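Local atomic coordinates of pyruvate kinase (Pyrobaculum aerophilum, PDB entry 3QTG), a protein that catalyses the last step of glycolysis, the interconversion of phosphoenolpyruvate and ADP with pyruvate and ATP, using a divalent metal cation. Residues L16-L30 with D317-P331. Numbering follows the deposited sequence.
Sequences LTKRVATLGPSTDVL and DSLWLTNETASGKYP
Val20 lies against one face of the Trp320 indole, its CB over CD1 at 3.3 Å and its CG1 in CH-pi contact with the five-membered ring, 3.8 Å from the centroid and 16° off the normal. Placing CG1 anti to the backbone N (chi1 165°) sets this methyl over the ring, while CG2 reaches NE1 and CD1. At the indole edge, in plane, sits Ser318 CB, and Trp320 NE1 donates to Ser318 OG (3.0 Å), which is also hydrogen-bonded to Tyr249; the bond helps to fix the ring's rotation. Replacing Trp320 by alanine removes the indole and is likely to leave the Val20 methyls without their aromatic wall and Ser318 OG without its NE1 donor.

The backbones run parallel, their axes 18° apart. Lys18 O accepts from Leu319 N at 2.9 Å, and Val20 N returns a bond to Leu319 O; Val20 O then receives Leu321 N at 2.8 Å, giving the back-and-forth pattern of a parallel ladder. Beyond it, side-chain hydroxyls join the chains. Thr22 OG1 donates to a lone pair of Leu321 O (2.9 Å), in the carbonyl plane, and is also bonded to Arg46. Thr325 OG1 donates likewise to Thr22 O, at 2.7 Å. Further on, Ser26 holds the turn out of helix 323-326 with two bonds, its N to O of Ala326, the last helical residue, and its OG to Gly328 O just past it (2.7 Å).

Strands 18-22 and 318-321 are the first and last of eight, so this ladder is the seam that closes the TIM barrel. Thr22 beside Arg46, and Thr322 near Thr288, place the C-terminal ends of the two strands next to residues that probably bind substrate, as in relatives, consistent with the active site at the C-terminal mouth of such barrels.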
loop_
_atom_site.group_PDB
_atom_site.type_symbol
_atom_site.label_atom_id
_atom_site.label_comp_id
_atom_site.label_asym_id
_atom_site.label_seq_id
_atom_site.Cartn_x
_atom_site.Cartn_y
_atom_site.Cartn_z
ATOM N N LEU A 16 28.427 -1.332 6.460
ATOM C CA LEU A 16 27.253 -1.020 7.248
ATOM C C LEU A 16 27.159 -2.063 8.332
ATOM O O LEU A 16 26.930 -1.725 9.484
ATOM C CB LEU A 16 26.018 -0.981 6.361
ATOM C CG LEU A 16 26.061 -0.022 5.153
ATOM C CD1 LEU A 16 24.708 -0.014 4.460
ATOM C CD2 LEU A 16 26.437 1.393 5.578
ATOM N N THR A 17 27.384 -3.326 7.956
ATOM C CA THR A 17 27.538 -4.421 8.918
ATOM C C THR A 17 28.884 -4.279 9.623
ATOM O O THR A 17 29.918 -4.143 8.984
ATOM C CB THR A 17 27.480 -5.789 8.243
ATOM O OG1 THR A 17 26.349 -5.834 7.368
ATOM C CG2 THR A 17 27.358 -6.891 9.291
ATOM N N LYS A 18 28.846 -4.302 10.948
ATOM C CA LYS A 18 30.049 -4.154 11.750
ATOM C C LYS A 18 30.733 -5.495 12.044
ATOM O O LYS A 18 30.096 -6.543 12.099
ATOM C CB LYS A 18 29.743 -3.359 13.034
ATOM C CG LYS A 18 29.133 -1.970 12.766
ATOM C CD LYS A 18 30.002 -1.164 11.801
ATOM C CE LYS A 18 29.475 0.224 11.590
ATOM N NZ LYS A 18 29.368 0.895 12.906
ATOM N N ARG A 19 32.048 -5.432 12.225
ATOM C CA ARG A 19 32.909 -6.612 12.259
ATOM C C ARG A 19 33.549 -6.687 13.638
ATOM O O ARG A 19 34.269 -5.770 14.051
ATOM C CB ARG A 19 33.993 -6.494 11.171
ATOM C CG ARG A 19 33.467 -6.251 9.734
ATOM C CD ARG A 19 34.461 -5.450 8.854
ATOM N NE ARG A 19 34.757 -4.143 9.448
ATOM C CZ ARG A 19 35.595 -3.234 8.958
ATOM N NH1 ARG A 19 36.274 -3.449 7.836
ATOM N NH2 ARG A 19 35.752 -2.089 9.604
ATOM N N VAL A 20 33.244 -7.763 14.359
ATOM C CA VAL A 20 33.795 -8.003 15.686
ATOM C C VAL A 20 34.686 -9.260 15.676
ATOM O O VAL A 20 34.292 -10.295 15.140
ATOM C CB VAL A 20 32.666 -8.126 16.762
ATOM C CG1 VAL A 20 33.191 -8.734 18.076
ATOM C CG2 VAL A 20 32.032 -6.773 17.005
ATOM N N ALA A 21 35.886 -9.148 16.241
ATOM C CA ALA A 21 36.795 -10.303 16.390
ATOM C C ALA A 21 37.101 -10.573 17.849
ATOM O O ALA A 21 37.187 -9.643 18.642
ATOM C CB ALA A 21 38.083 -10.095 15.630
ATOM N N THR A 22 37.241 -11.854 18.192
ATOM C CA THR A 22 37.665 -12.258 19.520
ATOM C C THR A 22 39.191 -12.334 19.621
ATOM O O THR A 22 39.861 -12.885 18.752
ATOM C CB THR A 22 37.062 -13.610 19.925
ATOM O OG1 THR A 22 35.630 -13.496 19.950
ATOM C CG2 THR A 22 37.579 -14.054 21.307
ATOM N N LEU A 23 39.723 -11.779 20.705
ATOM C CA LEU A 23 41.155 -11.791 20.945
ATOM C C LEU A 23 41.536 -13.014 21.759
ATOM O O LEU A 23 40.860 -13.359 22.731
ATOM C CB LEU A 23 41.579 -10.527 21.687
ATOM C CG LEU A 23 41.340 -9.175 21.017
ATOM C CD1 LEU A 23 41.849 -8.089 21.955
ATOM C CD2 LEU A 23 42.011 -9.065 19.629
ATOM N N GLY A 24 42.623 -13.663 21.361
ATOM C CA GLY A 24 43.100 -14.855 22.060
ATOM C C GLY A 24 44.590 -15.025 21.862
ATOM O O GLY A 24 45.264 -14.064 21.475
ATOM N N PRO A 25 45.115 -16.247 22.118
ATOM C CA PRO A 25 46.534 -16.531 21.887
ATOM C C PRO A 25 46.986 -16.277 20.450
ATOM O O PRO A 25 48.107 -15.817 20.251
ATOM C CB PRO A 25 46.657 -18.017 22.237
ATOM C CG PRO A 25 45.526 -18.266 23.205
ATOM C CD PRO A 25 44.410 -17.419 22.677
ATOM N N SER A 26 46.119 -16.543 19.466
ATOM C CA SER A 26 46.456 -16.317 18.050
ATOM C C SER A 26 46.680 -14.849 17.705
ATOM O O SER A 26 47.412 -14.537 16.763
ATOM C CB SER A 26 45.380 -16.887 17.134
ATOM O OG SER A 26 45.308 -18.288 17.259
ATOM N N THR A 27 46.056 -13.950 18.465
ATOM C CA THR A 27 46.245 -12.521 18.241
ATOM C C THR A 27 47.355 -11.944 19.136
ATOM O O THR A 27 48.047 -10.996 18.747
ATOM C CB THR A 27 44.921 -11.714 18.387
ATOM O OG1 THR A 27 44.308 -12.042 19.636
ATOM C CG2 THR A 27 43.940 -12.051 17.246
ATOM N N ASP A 28 47.511 -12.514 20.329
ATOM C CA ASP A 28 48.600 -12.146 21.242
ATOM C C ASP A 28 49.984 -12.163 20.578
ATOM O O ASP A 28 50.803 -11.279 20.825
ATOM C CB ASP A 28 48.614 -13.081 22.457
ATOM C CG ASP A 28 47.430 -12.861 23.382
ATOM O OD1 ASP A 28 46.688 -11.872 23.187
ATOM O OD2 ASP A 28 47.231 -13.681 24.307
ATOM N N VAL A 29 50.229 -13.165 19.735
ATOM C CA VAL A 29 51.552 -13.378 19.126
ATOM C C VAL A 29 51.781 -12.581 17.838
ATOM O O VAL A 29 52.857 -12.642 17.247
ATOM C CB VAL A 29 51.845 -14.894 18.881
ATOM C CG1 VAL A 29 52.069 -15.612 20.208
ATOM C CG2 VAL A 29 50.709 -15.566 18.088
ATOM N N LEU A 30 50.771 -11.838 17.403
ATOM C CA LEU A 30 50.893 -11.021 16.198
ATOM C C LEU A 30 52.006 -9.978 16.320
ATOM O O LEU A 30 52.056 -9.211 17.288
ATOM C CB LEU A 30 49.557 -10.337 15.865
ATOM C CG LEU A 30 48.631 -10.932 14.798
ATOM C CD1 LEU A 30 48.796 -12.439 14.612
ATOM C CD2 LEU A 30 47.188 -10.565 15.104
ATOM N N ASP A 317 23.299 -5.781 12.882
ATOM C CA ASP A 317 24.263 -4.706 13.143
ATOM C C ASP A 317 25.706 -5.187 13.028
ATOM O O ASP A 317 26.569 -4.438 12.573
ATOM C CB ASP A 317 24.128 -4.125 14.558
ATOM C CG ASP A 317 22.803 -3.453 14.813
ATOM O OD1 ASP A 317 22.769 -2.199 14.920
ATOM O OD2 ASP A 317 21.807 -4.180 14.951
ATOM N N SER A 318 25.977 -6.395 13.518
ATOM C CA SER A 318 27.352 -6.939 13.556
ATOM C C SER A 318 27.455 -8.470 13.439
ATOM O O SER A 318 26.472 -9.205 13.685
ATOM C CB SER A 318 28.120 -6.436 14.789
ATOM O OG SER A 318 27.417 -6.697 15.990
ATOM N N LEU A 319 28.654 -8.924 13.051
ATOM C CA LEU A 319 29.029 -10.341 13.006
ATOM C C LEU A 319 30.290 -10.530 13.843
ATOM O O LEU A 319 31.249 -9.760 13.726
ATOM C CB LEU A 319 29.255 -10.845 11.567
ATOM C CG LEU A 319 28.101 -10.710 10.536
ATOM C CD1 LEU A 319 28.589 -10.960 9.123
ATOM C CD2 LEU A 319 26.923 -11.633 10.824
ATOM N N TRP A 320 30.273 -11.539 14.711
ATOM C CA TRP A 320 31.343 -11.731 15.678
ATOM C C TRP A 320 32.082 -13.022 15.359
ATOM O O TRP A 320 31.506 -14.097 15.413
ATOM C CB TRP A 320 30.751 -11.835 17.088
ATOM C CG TRP A 320 30.039 -10.607 17.607
ATOM C CD1 TRP A 320 29.636 -9.504 16.895
ATOM C CD2 TRP A 320 29.645 -10.372 18.964
ATOM N NE1 TRP A 320 29.030 -8.598 17.732
ATOM C CE2 TRP A 320 29.030 -9.104 19.009
ATOM C CE3 TRP A 320 29.779 -11.103 20.156
ATOM C CZ2 TRP A 320 28.526 -8.552 20.203
ATOM C CZ3 TRP A 320 29.270 -10.556 21.334
ATOM C CH2 TRP A 320 28.644 -9.297 21.347
ATOM N N LEU A 321 33.355 -12.912 15.019
ATOM C CA LEU A 321 34.224 -14.083 14.917
ATOM C C LEU A 321 34.709 -14.487 16.297
ATOM O O LEU A 321 35.052 -13.629 17.120
ATOM C CB LEU A 321 35.418 -13.776 14.012
ATOM C CG LEU A 321 35.129 -13.293 12.583
ATOM C CD1 LEU A 321 36.416 -13.116 11.773
ATOM C CD2 LEU A 321 34.163 -14.234 11.870
ATOM N N THR A 322 34.742 -15.794 16.556
ATOM C CA THR A 322 35.204 -16.287 17.847
ATOM C C THR A 322 36.505 -17.085 17.708
ATOM O O THR A 322 37.576 -16.479 17.670
ATOM C CB THR A 322 34.078 -17.006 18.635
ATOM O OG1 THR A 322 33.473 -18.005 17.809
ATOM C CG2 THR A 322 33.001 -15.990 19.028
ATOM N N ASN A 323 36.415 -18.415 17.613
ATOM C CA ASN A 323 37.597 -19.292 17.477
ATOM C C ASN A 323 38.474 -18.971 16.291
ATOM O O ASN A 323 39.707 -19.124 16.368
ATOM C CB ASN A 323 37.170 -20.736 17.346
ATOM C CG ASN A 323 36.221 -21.161 18.434
ATOM O OD1 ASN A 323 35.092 -21.568 18.146
ATOM N ND2 ASN A 323 36.659 -21.068 19.687
ATOM N N GLU A 324 37.824 -18.550 15.198
ATOM C CA GLU A 324 38.458 -18.185 13.928
ATOM C C GLU A 324 39.608 -17.212 14.123
ATOM O O GLU A 324 40.568 -17.206 13.347
ATOM C CB GLU A 324 37.440 -17.517 12.972
ATOM C CG GLU A 324 36.222 -18.341 12.611
ATOM C CD GLU A 324 34.999 -18.056 13.470
ATOM O OE1 GLU A 324 35.152 -17.760 14.678
ATOM O OE2 GLU A 324 33.867 -18.142 12.939
ATOM N N THR A 325 39.489 -16.362 15.136
ATOM C CA THR A 325 40.520 -15.371 15.433
ATOM C C THR A 325 41.215 -15.625 16.780
ATOM O O THR A 325 42.391 -15.306 16.941
ATOM C CB THR A 325 39.958 -13.917 15.372
ATOM O OG1 THR A 325 38.966 -13.731 16.388
ATOM C CG2 THR A 325 39.348 -13.609 13.980
ATOM N N ALA A 326 40.488 -16.209 17.732
ATOM C CA ALA A 326 41.000 -16.413 19.082
ATOM C C ALA A 326 42.124 -17.462 19.124
ATOM O O ALA A 326 43.178 -17.222 19.716
ATOM C CB ALA A 326 39.872 -16.796 20.040
ATOM N N SER A 327 41.899 -18.602 18.470
ATOM C CA SER A 327 42.765 -19.774 18.622
ATOM C C SER A 327 43.192 -20.406 17.300
ATOM O O SER A 327 44.030 -21.308 17.286
ATOM C CB SER A 327 42.067 -20.817 19.504
ATOM O OG SER A 327 40.764 -21.109 19.020
ATOM N N GLY A 328 42.621 -19.920 16.199
ATOM C CA GLY A 328 42.896 -20.433 14.865
ATOM C C GLY A 328 44.228 -20.028 14.259
ATOM O O GLY A 328 44.952 -19.181 14.786
ATOM N N LYS A 329 44.542 -20.634 13.125
ATOM C CA LYS A 329 45.854 -20.518 12.526
ATOM C C LYS A 329 45.981 -19.295 11.623
ATOM O O LYS A 329 47.101 -18.875 11.285
ATOM C CB LYS A 329 46.180 -21.817 11.768
ATOM C CG LYS A 329 47.603 -21.896 11.241
ATOM C CD LYS A 329 48.079 -23.340 11.103
ATOM C CE LYS A 329 49.144 -23.464 10.012
ATOM N NZ LYS A 329 49.879 -22.178 9.789
ATOM N N TYR A 330 44.839 -18.716 11.237
ATOM C CA TYR A 330 44.834 -17.583 10.301
ATOM C C TYR A 330 43.962 -16.401 10.751
ATOM O O TYR A 330 43.068 -15.993 10.013
ATOM C CB TYR A 330 44.433 -18.060 8.896
ATOM C CG TYR A 330 45.296 -19.186 8.386
ATOM C CD1 TYR A 330 46.505 -18.919 7.740
ATOM C CD2 TYR A 330 44.915 -20.514 8.559
ATOM C CE1 TYR A 330 47.317 -19.944 7.276
ATOM C CE2 TYR A 330 45.729 -21.559 8.105
ATOM C CZ TYR A 330 46.934 -21.259 7.467
ATOM O OH TYR A 330 47.749 -22.271 7.008
ATOM N N PRO A 331 44.228 -15.839 11.956
ATOM C CA PRO A 331 43.384 -14.747 12.462
ATOM C C PRO A 331 43.205 -13.592 11.481
ATOM O O PRO A 331 42.093 -13.077 11.362
ATOM C CB PRO A 331 44.118 -14.277 13.731
ATOM C CG PRO A 331 45.482 -14.882 13.654
ATOM C CD PRO A 331 45.298 -16.168 12.914
#